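Local coordinates for protein uroporphyrin-III C-methyltransferase (Thermus thermophilus, PDB 1VE2) that probably transfers methyl groups from S-adenosyl-L-methionine to uroporphyrinogen III on the biosynthetic route to modified tetrapyrroles, at residues A[148-160]-A[211-223]. Residues are numbered along the deposited sequence; the frame is centred on the assembly and turned at random.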
ATOM      1  N   LEU A 148      -6.396  -7.819  22.379  1.00 47.75           N
ATOM      2  CA  LEU A 148      -5.809  -8.817  21.492  1.00 45.91           C
ATOM      3  C   LEU A 148      -4.327  -8.575  21.192  1.00 43.72           C
ATOM      4  O   LEU A 148      -3.871  -7.432  21.122  1.00 43.09           O
ATOM      5  CB  LEU A 148      -6.609  -8.879  20.187  1.00 47.62           C
ATOM      6  CG  LEU A 148      -8.017  -9.483  20.265  1.00 49.60           C
ATOM      7  CD1 LEU A 148      -8.884  -8.715  21.262  1.00 50.70           C
ATOM      8  CD2 LEU A 148      -8.650  -9.461  18.877  1.00 50.81           C
ATOM      9  N   PRO A 149      -3.558  -9.661  21.012  1.00 41.26           N
ATOM     10  CA  PRO A 149      -2.119  -9.609  20.721  1.00 38.77           C
ATOM     11  C   PRO A 149      -1.776  -8.869  19.431  1.00 35.65           C
ATOM     12  O   PRO A 149      -2.553  -8.869  18.474  1.00 34.51           O
ATOM     13  CB  PRO A 149      -1.726 -11.084  20.647  1.00 39.39           C
ATOM     14  CG  PRO A 149      -2.715 -11.748  21.564  1.00 40.82           C
ATOM     15  CD  PRO A 149      -4.000 -11.057  21.178  1.00 41.65           C
ATOM     16  N   LEU A 150      -0.604  -8.242  19.420  1.00 31.24           N
ATOM     17  CA  LEU A 150      -0.130  -7.512  18.254  1.00 27.75           C
ATOM     18  C   LEU A 150       0.612  -8.486  17.342  1.00 25.42           C
ATOM     19  O   LEU A 150       1.106  -9.519  17.797  1.00 23.02           O
ATOM     20  CB  LEU A 150       0.833  -6.399  18.682  1.00 27.04           C
ATOM     21  CG  LEU A 150       0.278  -5.135  19.341  1.00 27.84           C
ATOM     22  CD1 LEU A 150       1.424  -4.324  19.932  1.00 31.36           C
ATOM     23  CD2 LEU A 150      -0.482  -4.308  18.311  1.00 30.18           C
ATOM     24  N   PRO A 151       0.686  -8.181  16.035  1.00 24.37           N
ATOM     25  CA  PRO A 151       1.403  -9.094  15.142  1.00 23.24           C
ATOM     26  C   PRO A 151       2.895  -9.016  15.438  1.00 23.74           C
ATOM     27  O   PRO A 151       3.320  -8.207  16.268  1.00 22.29           O
ATOM     28  CB  PRO A 151       1.058  -8.565  13.742  1.00 23.13           C
ATOM     29  CG  PRO A 151       0.787  -7.108  13.969  1.00 23.31           C
ATOM     30  CD  PRO A 151       0.023  -7.102  15.283  1.00 23.92           C
ATOM     31  N   ARG A 152       3.683  -9.865  14.777  1.00 22.15           N
ATOM     32  CA  ARG A 152       5.138  -9.876  14.946  1.00 22.34           C
ATOM     33  C   ARG A 152       5.822  -9.670  13.599  1.00 20.97           C
ATOM     34  O   ARG A 152       5.630 -10.458  12.675  1.00 19.67           O
ATOM     35  CB  ARG A 152       5.631 -11.208  15.518  1.00 26.01           C
ATOM     36  CG  ARG A 152       5.291 -11.474  16.972  1.00 32.48           C
ATOM     37  CD  ARG A 152       5.972 -12.757  17.430  1.00 36.57           C
ATOM     38  NE  ARG A 152       5.621 -13.129  18.798  1.00 41.68           N
ATOM     39  CZ  ARG A 152       5.986 -12.452  19.885  1.00 43.17           C
ATOM     40  NH1 ARG A 152       6.724 -11.351  19.781  1.00 44.17           N
ATOM     41  NH2 ARG A 152       5.612 -12.879  21.082  1.00 44.08           N
ATOM     42  N   ALA A 153       6.622  -8.614  13.498  1.00 19.50           N
ATOM     43  CA  ALA A 153       7.360  -8.304  12.277  1.00 18.17           C
ATOM     44  C   ALA A 153       8.516  -7.400  12.703  1.00 19.19           C
ATOM     45  O   ALA A 153       8.499  -6.865  13.817  1.00 20.49           O
ATOM     46  CB  ALA A 153       6.457  -7.581  11.284  1.00 17.65           C
ATOM     47  N   ASP A 154       9.509  -7.219  11.842  1.00 18.92           N
ATOM     48  CA  ASP A 154      10.640  -6.365  12.208  1.00 19.13           C
ATOM     49  C   ASP A 154      10.210  -4.920  12.401  1.00 19.24           C
ATOM     50  O   ASP A 154      10.788  -4.201  13.217  1.00 19.35           O
ATOM     51  CB  ASP A 154      11.739  -6.437  11.152  1.00 19.42           C
ATOM     52  CG  ASP A 154      12.398  -7.802  11.099  1.00 20.57           C
ATOM     53  OD1 ASP A 154      12.303  -8.545  12.097  1.00 20.22           O
ATOM     54  OD2 ASP A 154      13.012  -8.126  10.069  1.00 19.99           O
ATOM     55  N   THR A 155       9.205  -4.504  11.635  1.00 19.11           N
ATOM     56  CA  THR A 155       8.661  -3.148  11.714  1.00 18.38           C
ATOM     57  C   THR A 155       7.157  -3.257  11.919  1.00 20.69           C
ATOM     58  O   THR A 155       6.474  -3.970  11.178  1.00 18.08           O
ATOM     59  CB  THR A 155       8.885  -2.348  10.409  1.00 19.37           C
ATOM     60  OG1 THR A 155      10.285  -2.274  10.113  1.00 16.88           O
ATOM     61  CG2 THR A 155       8.317  -0.926  10.550  1.00 19.01           C
ATOM     62  N   LEU A 156       6.639  -2.558  12.925  1.00 18.76           N
ATOM     63  CA  LEU A 156       5.209  -2.579  13.186  1.00 20.17           C
ATOM     64  C   LEU A 156       4.587  -1.213  12.931  1.00 19.59           C
ATOM     65  O   LEU A 156       5.089  -0.197  13.412  1.00 19.12           O
ATOM     66  CB  LEU A 156       4.936  -2.992  14.627  1.00 21.20           C
ATOM     67  CG  LEU A 156       3.486  -2.893  15.095  1.00 21.53           C
ATOM     68  CD1 LEU A 156       2.597  -3.857  14.305  1.00 22.67           C
ATOM     69  CD2 LEU A 156       3.437  -3.221  16.585  1.00 22.98           C
ATOM     70  N   VAL A 157       3.507  -1.197  12.155  1.00 18.26           N
ATOM     71  CA  VAL A 157       2.786   0.034  11.854  1.00 18.35           C
ATOM     72  C   VAL A 157       1.401  -0.082  12.481  1.00 19.48           C
ATOM     73  O   VAL A 157       0.689  -1.066  12.267  1.00 17.98           O
ATOM     74  CB  VAL A 157       2.620   0.252  10.329  1.00 19.39           C
ATOM     75  CG1 VAL A 157       1.917   1.578  10.063  1.00 17.91           C
ATOM     76  CG2 VAL A 157       3.977   0.225   9.649  1.00 19.59           C
ATOM     77  N   LEU A 158       1.027   0.905  13.289  1.00 20.11           N
ATOM     78  CA  LEU A 158      -0.291   0.890  13.909  1.00 22.94           C
ATOM     79  C   LEU A 158      -1.092   2.111  13.494  1.00 22.92           C
ATOM     80  O   LEU A 158      -0.624   3.244  13.595  1.00 22.65           O
ATOM     81  CB  LEU A 158      -0.184   0.847  15.438  1.00 26.94           C
ATOM     82  CG  LEU A 158       0.335  -0.459  16.043  1.00 28.66           C
ATOM     83  CD1 LEU A 158       0.317  -0.346  17.567  1.00 32.99           C
ATOM     84  CD2 LEU A 158      -0.530  -1.622  15.587  1.00 28.79           C
ATOM     85  N   LEU A 159      -2.302   1.867  13.010  1.00 25.70           N
ATOM     86  CA  LEU A 159      -3.179   2.943  12.589  1.00 29.56           C
ATOM     87  C   LEU A 159      -3.976   3.361  13.819  1.00 32.39           C
ATOM     88  O   LEU A 159      -4.439   2.511  14.582  1.00 31.86           O
ATOM     89  CB  LEU A 159      -4.121   2.455  11.483  1.00 29.54           C
ATOM     90  CG  LEU A 159      -3.431   1.782  10.282  1.00 31.59           C
ATOM     91  CD1 LEU A 159      -4.459   1.192   9.332  1.00 31.26           C
ATOM     92  CD2 LEU A 159      -2.571   2.793   9.559  1.00 32.57           C
ATOM     93  N   MET A 160      -4.102   4.669  14.014  1.00 37.23           N
ATOM     94  CA  MET A 160      -4.845   5.233  15.136  1.00 42.26           C
ATOM     95  C   MET A 160      -4.446   4.616  16.473  1.00 42.57           C
ATOM     96  O   MET A 160      -5.286   4.095  17.203  1.00 45.20           O
ATOM     97  CB  MET A 160      -6.344   5.051  14.890  1.00 45.50           C
ATOM     98  CG  MET A 160      -6.750   5.459  13.478  1.00 49.95           C
ATOM     99  SD  MET A 160      -8.517   5.425  13.130  1.00 57.64           S
ATOM    100  CE  MET A 160      -8.888   7.193  13.109  1.00 55.13           C
ATOM    101  N   PRO A 211      -2.006  15.621  16.990  1.00 54.02           N
ATOM    102  CA  PRO A 211      -3.265  15.720  16.249  1.00 54.08           C
ATOM    103  C   PRO A 211      -3.814  14.334  15.900  1.00 54.89           C
ATOM    104  O   PRO A 211      -3.241  13.307  16.277  1.00 54.12           O
ATOM    105  CB  PRO A 211      -2.856  16.486  15.001  1.00 54.95           C
ATOM    106  CG  PRO A 211      -1.848  17.415  15.512  1.00 53.87           C
ATOM    107  CD  PRO A 211      -0.995  16.507  16.394  1.00 53.74           C
ATOM    108  N   SER A 212      -4.923  14.318  15.166  1.00 54.43           N
ATOM    109  CA  SER A 212      -5.554  13.074  14.739  1.00 54.94           C
ATOM    110  C   SER A 212      -6.147  13.180  13.331  1.00 54.19           C
ATOM    111  O   SER A 212      -6.551  14.261  12.892  1.00 55.83           O
ATOM    112  CB  SER A 212      -6.652  12.673  15.722  1.00 56.19           C
ATOM    113  OG  SER A 212      -6.111  12.349  16.990  1.00 58.32           O
ATOM    114  N   PRO A 213      -6.193  12.052  12.598  1.00 52.53           N
ATOM    115  CA  PRO A 213      -5.722  10.728  13.020  1.00 49.96           C
ATOM    116  C   PRO A 213      -4.202  10.656  12.910  1.00 46.71           C
ATOM    117  O   PRO A 213      -3.580  11.524  12.300  1.00 46.22           O
ATOM    118  CB  PRO A 213      -6.416   9.792  12.036  1.00 50.82           C
ATOM    119  CG  PRO A 213      -6.402  10.603  10.774  1.00 51.67           C
ATOM    120  CD  PRO A 213      -6.835  11.975  11.274  1.00 52.44           C
ATOM    121  N   ALA A 214      -3.604   9.626  13.498  1.00 43.49           N
ATOM    122  CA  ALA A 214      -2.157   9.491  13.442  1.00 40.83           C
ATOM    123  C   ALA A 214      -1.698   8.053  13.217  1.00 38.77           C
ATOM    124  O   ALA A 214      -2.459   7.103  13.410  1.00 38.28           O
ATOM    125  CB  ALA A 214      -1.538  10.042  14.715  1.00 40.02           C
ATOM    126  N   LEU A 215      -0.442   7.917  12.804  1.00 36.51           N
ATOM    127  CA  LEU A 215       0.174   6.623  12.543  1.00 33.34           C
ATOM    128  C   LEU A 215       1.322   6.430  13.513  1.00 31.35           C
ATOM    129  O   LEU A 215       1.929   7.398  13.969  1.00 31.53           O
ATOM    130  CB  LEU A 215       0.767   6.566  11.133  1.00 34.49           C
ATOM    131  CG  LEU A 215      -0.080   6.709   9.875  1.00 37.33           C
ATOM    132  CD1 LEU A 215       0.837   6.698   8.654  1.00 35.81           C
ATOM    133  CD2 LEU A 215      -1.087   5.576   9.801  1.00 38.10           C
ATOM    134  N   LEU A 216       1.628   5.175  13.801  1.00 28.18           N
ATOM    135  CA  LEU A 216       2.729   4.830  14.685  1.00 26.61           C
ATOM    136  C   LEU A 216       3.581   3.800  13.953  1.00 25.81           C
ATOM    137  O   LEU A 216       3.046   2.868  13.353  1.00 24.66           O
ATOM    138  CB  LEU A 216       2.201   4.228  15.990  1.00 28.01           C
ATOM    139  CG  LEU A 216       3.215   3.758  17.041  1.00 29.86           C
ATOM    140  CD1 LEU A 216       2.515   3.644  18.400  1.00 30.44           C
ATOM    141  CD2 LEU A 216       3.823   2.418  16.639  1.00 30.80           C
ATOM    142  N   VAL A 217       4.895   3.992  13.976  1.00 23.19           N
ATOM    143  CA  VAL A 217       5.818   3.054  13.347  1.00 24.39           C
ATOM    144  C   VAL A 217       6.926   2.770  14.360  1.00 24.87           C
ATOM    145  O   VAL A 217       7.572   3.696  14.858  1.00 26.54           O
ATOM    146  CB  VAL A 217       6.452   3.633  12.063  1.00 23.64           C
ATOM    147  CG1 VAL A 217       7.280   2.552  11.368  1.00 23.23           C
ATOM    148  CG2 VAL A 217       5.373   4.169  11.137  1.00 22.55           C
ATOM    149  N   VAL A 218       7.138   1.493  14.669  1.00 23.82           N
ATOM    150  CA  VAL A 218       8.160   1.108  15.631  1.00 24.05           C
ATOM    151  C   VAL A 218       9.081   0.012  15.087  1.00 25.42           C
ATOM    152  O   VAL A 218       8.651  -0.861  14.328  1.00 23.70           O
ATOM    153  CB  VAL A 218       7.502   0.671  16.973  1.00 25.63           C
ATOM    154  CG1 VAL A 218       6.499  -0.448  16.734  1.00 24.68           C
ATOM    155  CG2 VAL A 218       8.572   0.248  17.982  1.00 23.85           C
ATOM    156  N   GLY A 219      10.356   0.079  15.462  1.00 25.41           N
ATOM    157  CA  GLY A 219      11.315  -0.905  15.000  1.00 25.88           C
ATOM    158  C   GLY A 219      12.655  -0.268  14.682  1.00 26.56           C
ATOM    159  O   GLY A 219      12.754   0.950  14.546  1.00 25.84           O
ATOM    160  N   LYS A 220      13.685  -1.098  14.558  1.00 27.26           N
ATOM    161  CA  LYS A 220      15.031  -0.627  14.254  1.00 27.37           C
ATOM    162  C   LYS A 220      15.125   0.270  13.020  1.00 27.17           C
ATOM    163  O   LYS A 220      15.988   1.148  12.953  1.00 25.40           O
ATOM    164  CB  LYS A 220      15.978  -1.821  14.079  1.00 30.85           C
ATOM    165  CG  LYS A 220      16.202  -2.638  15.347  1.00 33.06           C
ATOM    166  CD  LYS A 220      17.140  -3.807  15.099  1.00 36.68           C
ATOM    167  CE  LYS A 220      17.418  -4.564  16.388  1.00 38.83           C
ATOM    168  NZ  LYS A 220      18.359  -5.694  16.165  1.00 42.94           N
ATOM    169  N   VAL A 221      14.242   0.068  12.044  1.00 24.00           N
ATOM    170  CA  VAL A 221      14.298   0.874  10.832  1.00 23.64           C
ATOM    171  C   VAL A 221      13.968   2.347  11.097  1.00 23.12           C
ATOM    172  O   VAL A 221      14.404   3.227  10.363  1.00 23.76           O
ATOM    173  CB  VAL A 221      13.329   0.344   9.740  1.00 22.42           C
ATOM    174  CG1 VAL A 221      11.885   0.627  10.134  1.00 21.28           C
ATOM    175  CG2 VAL A 221      13.671   0.980   8.391  1.00 19.43           C
ATOM    176  N   VAL A 222      13.190   2.603  12.141  1.00 23.80           N
ATOM    177  CA  VAL A 222      12.801   3.969  12.487  1.00 24.49           C
ATOM    178  C   VAL A 222      14.024   4.795  12.905  1.00 26.99           C
ATOM    179  O   VAL A 222      13.973   6.031  12.953  1.00 26.98           O
ATOM    180  CB  VAL A 222      11.740   3.959  13.622  1.00 24.66           C
ATOM    181  CG1 VAL A 222      11.390   5.373  14.038  1.00 22.39           C
ATOM    182  CG2 VAL A 222      10.475   3.246  13.142  1.00 23.88           C
ATOM    183  N   GLY A 223      15.133   4.112  13.178  1.00 27.60           N
ATOM    184  CA  GLY A 223      16.343   4.811  13.576  1.00 28.94           C
ATOM    185  C   GLY A 223      16.904   5.676  12.466  1.00 29.67           C
ATOM    186  O   GLY A 223      17.733   6.550  12.705  1.00 30.49           O
TER
HETATM  187  O   HOH W   1      12.134  -1.952  12.036  1.00 20.76           O
HETATM  188  O   HOH W   2      12.941  -3.930  14.744  1.00 22.99           O
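L156 and L158 each pair in both directions with their antiparallel partners, V218 and L216, a compact example of how backbone bonds fix the register and so decide which side chains meet. The L156 N to V218 O bond, 3.0 Å long, is nearly straight at 168°, and V218 N returns to L156 O; L158 and L216 repeat the exchange. M160 N adds a fifth backbone hydrogen bond, to A214 O at 3.0 Å. The intervening V157–V217 and L159–L215 pairs are non-hydrogen-bonded, and V157 CA instead approaches L216 O. Strands 155-159 and 214-218 are thus neighbours inside the mixed sheet of the C-terminal half of a tetrapyrrole methylase fold, flanked by strands 138-142 and 181-186.

Apolar contacts divide between the two faces. On one, V218 CG1 lies alongside L156 CB at 3.7 Å, and L172 of helix 168-173 covers L156 and L158. On the other, the methyl CG2 of T155, anti to the backbone N, meets V217 CG1 obliquely at 3.7 Å, while V221 CG1 comes to 3.3 Å from T155 OG1, the two side chains crossing at about a right angle.

Water supplies the remaining polar links. One molecule donates to D154 O and to T155 OG1 (2.7 Å) and accepts from V221 N; a second joins D154 O to K220 N. T155 OG1 also hydrogen-bonds L129 O. A valine in place of T155 would probably leave the first water and the L129 carbonyl each without a hydrogen-bond partner on this side chain. G219 CA lies 3.8 Å from D154 O, where a CB would clash with that oxygen.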